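Neuraminidase (Influenza A virus, PDB 4GDJ) is predicted to remove terminal sialic acids as a neuraminidase-like, six-bladed beta-propeller surface protein of a bat influenza virus, although its putative active site has diverged. Local coordinates at residues Leu79-Ile84 against Glu94-Gly99. Residues are numbered along the deposited sequence; the frame is centred on the assembly and turned at random.
Sequences LYKTPI and EMILPG
Four backbone hydrogen bonds join Leu-79 and Lys-81 to the antiparallel strand 94-98. Lys-81 and Glu-94 form a regular hydrogen-bonded pair, Glu-94 N giving to Lys-81 O at 2.8 Å and Lys-81 N to Glu-94 O at 3.0 Å. The ladder then slips into a classic beta bulge: Leu-79 O accepts from Ile-96 N (2.9 Å), whereas Leu-79 N gives to Leu-97 O (2.7 Å), so two residues stand opposite one.

On one face of the sheet, with CG of Tyr-80 beside its own backbone N (chi1 -86°), the ring is laid across the neighbouring strand, over Met-95. The Met-95 CA sits over one ring face as a CH-pi contact, 3.8 Å from the centroid and 14° off the ring normal, offset toward the rim. CB of Met-95 approaches CZ of Tyr-80 to 3.7 Å; farther out, the sulfur meets the ring obliquely, a Met-aromatic contact.

Apolar contacts on the other face centre on Ile-96. Its CD1 reaches CB of Lys-81 at 3.7 Å, while its CG2 packs against CD2 of Leu-79 at 4.0 Å. Leu-79 and Ile-96 also touch Val-113 of strand 111-117, in the next blade. The extended Lys-81 chain makes cation-pi contacts with Phe-54 and Trp-111, its ammonium near the Glu-94 carboxylate without a salt bridge.

These strands are the outer hairpin of a four-stranded propeller blade. Strand 94-98, the outermost, is joined to strand 79-83 by main-chain bonds, with side-chain contacts on both faces; the bulge directs Ile-96 toward strand 79-83, where its CD1 touches both Leu-79 CD2 and Lys-81 CB.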
ATOM      1  N   LEU A  79      -8.997 -14.018  -3.893  1.00 21.08           N
ATOM      2  CA  LEU A  79      -8.740 -12.778  -4.601  1.00 20.79           C
ATOM      3  C   LEU A  79      -9.728 -12.668  -5.743  1.00 28.41           C
ATOM      4  O   LEU A  79      -9.888 -13.599  -6.521  1.00 27.54           O
ATOM      5  CB  LEU A  79      -7.322 -12.789  -5.158  1.00 19.24           C
ATOM      6  CG  LEU A  79      -6.963 -11.588  -6.029  1.00 18.33           C
ATOM      7  CD1 LEU A  79      -7.017 -10.277  -5.233  1.00 20.00           C
ATOM      8  CD2 LEU A  79      -5.601 -11.813  -6.604  1.00 19.71           C
ATOM      9  N   TYR A  80     -10.413 -11.534  -5.805  1.00 23.48           N
ATOM     10  CA  TYR A  80     -11.322 -11.184  -6.891  1.00 20.94           C
ATOM     11  C   TYR A  80     -10.896  -9.844  -7.490  1.00 23.56           C
ATOM     12  O   TYR A  80     -10.148  -9.082  -6.890  1.00 27.51           O
ATOM     13  CB  TYR A  80     -12.759 -11.006  -6.373  1.00 24.70           C
ATOM     14  CG  TYR A  80     -13.583 -12.267  -6.290  1.00 30.88           C
ATOM     15  CD1 TYR A  80     -13.353 -13.200  -5.315  1.00 40.89           C
ATOM     16  CD2 TYR A  80     -14.609 -12.501  -7.189  1.00 37.65           C
ATOM     17  CE1 TYR A  80     -14.106 -14.362  -5.248  1.00 47.59           C
ATOM     18  CE2 TYR A  80     -15.380 -13.644  -7.120  1.00 36.93           C
ATOM     19  CZ  TYR A  80     -15.116 -14.571  -6.155  1.00 41.61           C
ATOM     20  OH  TYR A  80     -15.883 -15.715  -6.096  1.00 52.91           O
ATOM     21  N   LYS A  81     -11.422  -9.561  -8.664  1.00 29.88           N
ATOM     22  CA  LYS A  81     -11.120  -8.345  -9.396  1.00 28.79           C
ATOM     23  C   LYS A  81     -12.411  -7.795 -10.041  1.00 33.71           C
ATOM     24  O   LYS A  81     -13.245  -8.544 -10.555  1.00 33.68           O
ATOM     25  CB  LYS A  81     -10.057  -8.704 -10.429  1.00 28.97           C
ATOM     26  CG  LYS A  81      -9.884  -7.807 -11.560  1.00 26.08           C
ATOM     27  CD  LYS A  81      -8.987  -8.429 -12.576  1.00 33.00           C
ATOM     28  CE  LYS A  81      -9.054  -7.657 -13.888  1.00 48.38           C
ATOM     29  NZ  LYS A  81      -8.007  -8.052 -14.862  1.00 53.95           N
ATOM     30  N   THR A  82     -12.573  -6.479 -10.003  1.00 33.70           N
ATOM     31  CA  THR A  82     -13.774  -5.834 -10.510  1.00 32.96           C
ATOM     32  C   THR A  82     -13.410  -4.519 -11.158  1.00 29.06           C
ATOM     33  O   THR A  82     -12.627  -3.755 -10.587  1.00 31.99           O
ATOM     34  CB  THR A  82     -14.721  -5.441  -9.371  1.00 33.30           C
ATOM     35  OG1 THR A  82     -14.995  -6.575  -8.551  1.00 41.40           O
ATOM     36  CG2 THR A  82     -16.012  -4.886  -9.929  1.00 40.15           C
ATOM     37  N   PRO A  83     -14.009  -4.218 -12.313  1.00 36.71           N
ATOM     38  CA  PRO A  83     -13.854  -2.881 -12.919  1.00 33.75           C
ATOM     39  C   PRO A  83     -14.201  -1.785 -11.932  1.00 22.54           C
ATOM     40  O   PRO A  83     -15.197  -1.860 -11.196  1.00 29.72           O
ATOM     41  CB  PRO A  83     -14.865  -2.887 -14.063  1.00 40.49           C
ATOM     42  CG  PRO A  83     -15.059  -4.354 -14.391  1.00 46.34           C
ATOM     43  CD  PRO A  83     -14.885  -5.099 -13.105  1.00 37.27           C
ATOM     44  N   ILE A  84     -13.364  -0.766 -11.904  1.00 30.40           N
ATOM     45  CA  ILE A  84     -13.451   0.284 -10.901  1.00 32.27           C
ATOM     46  C   ILE A  84     -14.852   0.936 -10.829  1.00 51.10           C
ATOM     47  O   ILE A  84     -15.339   1.275  -9.725  1.00 49.76           O
ATOM     48  CB  ILE A  84     -12.339   1.311 -11.138  1.00 44.37           C
ATOM     49  CG1 ILE A  84     -12.192   2.267  -9.956  1.00 47.01           C
ATOM     50  CG2 ILE A  84     -12.617   2.082 -12.419  1.00 46.21           C
ATOM     51  CD1 ILE A  84     -12.249   1.582  -8.615  1.00 47.53           C
ATOM     52  N   GLU A  94     -14.575 -10.933 -10.880  1.00 40.87           N
ATOM     53  CA  GLU A  94     -13.928 -12.112 -11.456  1.00 41.36           C
ATOM     54  C   GLU A  94     -13.027 -12.789 -10.440  1.00 38.44           C
ATOM     55  O   GLU A  94     -12.101 -12.163  -9.916  1.00 30.55           O
ATOM     56  CB  GLU A  94     -13.085 -11.658 -12.643  1.00 52.06           C
ATOM     57  CG  GLU A  94     -12.203 -12.727 -13.259  1.00 62.79           C
ATOM     58  CD  GLU A  94     -11.427 -12.193 -14.449  1.00 77.11           C
ATOM     59  OE1 GLU A  94     -11.698 -11.045 -14.868  1.00 80.60           O
ATOM     60  OE2 GLU A  94     -10.543 -12.912 -14.959  1.00 85.81           O
ATOM     61  N   MET A  95     -13.261 -14.071 -10.163  1.00 31.01           N
ATOM     62  CA  MET A  95     -12.401 -14.778  -9.222  1.00 34.24           C
ATOM     63  C   MET A  95     -11.060 -15.052  -9.857  1.00 29.51           C
ATOM     64  O   MET A  95     -10.965 -15.311 -11.053  1.00 34.05           O
ATOM     65  CB  MET A  95     -12.999 -16.096  -8.749  1.00 35.94           C
ATOM     66  CG  MET A  95     -12.062 -16.832  -7.777  1.00 48.40           C
ATOM     67  SD  MET A  95     -12.855 -18.274  -7.058  1.00 71.42           S
ATOM     68  CE  MET A  95     -11.475 -18.994  -6.122  1.00 57.13           C
ATOM     69  N   ILE A  96     -10.002 -14.955  -9.057  1.00 23.31           N
ATOM     70  CA  ILE A  96      -8.664 -15.142  -9.588  1.00 20.82           C
ATOM     71  C   ILE A  96      -8.074 -16.395  -8.922  1.00 28.05           C
ATOM     72  O   ILE A  96      -7.908 -17.406  -9.582  1.00 29.90           O
ATOM     73  CB  ILE A  96      -7.817 -13.885  -9.380  1.00 24.21           C
ATOM     74  CG1 ILE A  96      -8.427 -12.737 -10.189  1.00 29.30           C
ATOM     75  CG2 ILE A  96      -6.392 -14.114  -9.816  1.00 27.58           C
ATOM     76  CD1 ILE A  96      -7.652 -11.464 -10.071  1.00 32.40           C
ATOM     77  N   LEU A  97      -7.831 -16.341  -7.611  1.00 29.20           N
ATOM     78  CA  LEU A  97      -7.208 -17.451  -6.886  1.00 29.66           C
ATOM     79  C   LEU A  97      -7.603 -17.393  -5.414  1.00 34.95           C
ATOM     80  O   LEU A  97      -7.881 -16.322  -4.889  1.00 26.18           O
ATOM     81  CB  LEU A  97      -5.678 -17.334  -6.945  1.00 27.62           C
ATOM     82  CG  LEU A  97      -4.895 -17.723  -8.193  1.00 29.57           C
ATOM     83  CD1 LEU A  97      -3.433 -17.344  -7.986  1.00 32.68           C
ATOM     84  CD2 LEU A  97      -5.039 -19.205  -8.443  1.00 26.54           C
ATOM     85  N   PRO A  98      -7.581 -18.539  -4.726  1.00 26.01           N
ATOM     86  CA  PRO A  98      -7.832 -18.553  -3.286  1.00 24.05           C
ATOM     87  C   PRO A  98      -6.668 -17.877  -2.569  1.00 26.83           C
ATOM     88  O   PRO A  98      -5.521 -18.010  -3.017  1.00 22.77           O
ATOM     89  CB  PRO A  98      -7.858 -20.053  -2.950  1.00 31.39           C
ATOM     90  CG  PRO A  98      -8.022 -20.737  -4.252  1.00 32.30           C
ATOM     91  CD  PRO A  98      -7.295 -19.889  -5.230  1.00 23.96           C
ATOM     92  N   GLY A  99      -6.950 -17.171  -1.485  1.00 25.59           N
ATOM     93  CA  GLY A  99      -5.891 -16.603  -0.675  1.00 27.13           C
ATOM     94  C   GLY A  99      -6.400 -15.516   0.228  1.00 22.68           C
ATOM     95  O   GLY A  99      -7.553 -15.073   0.097  1.00 26.31           O
TER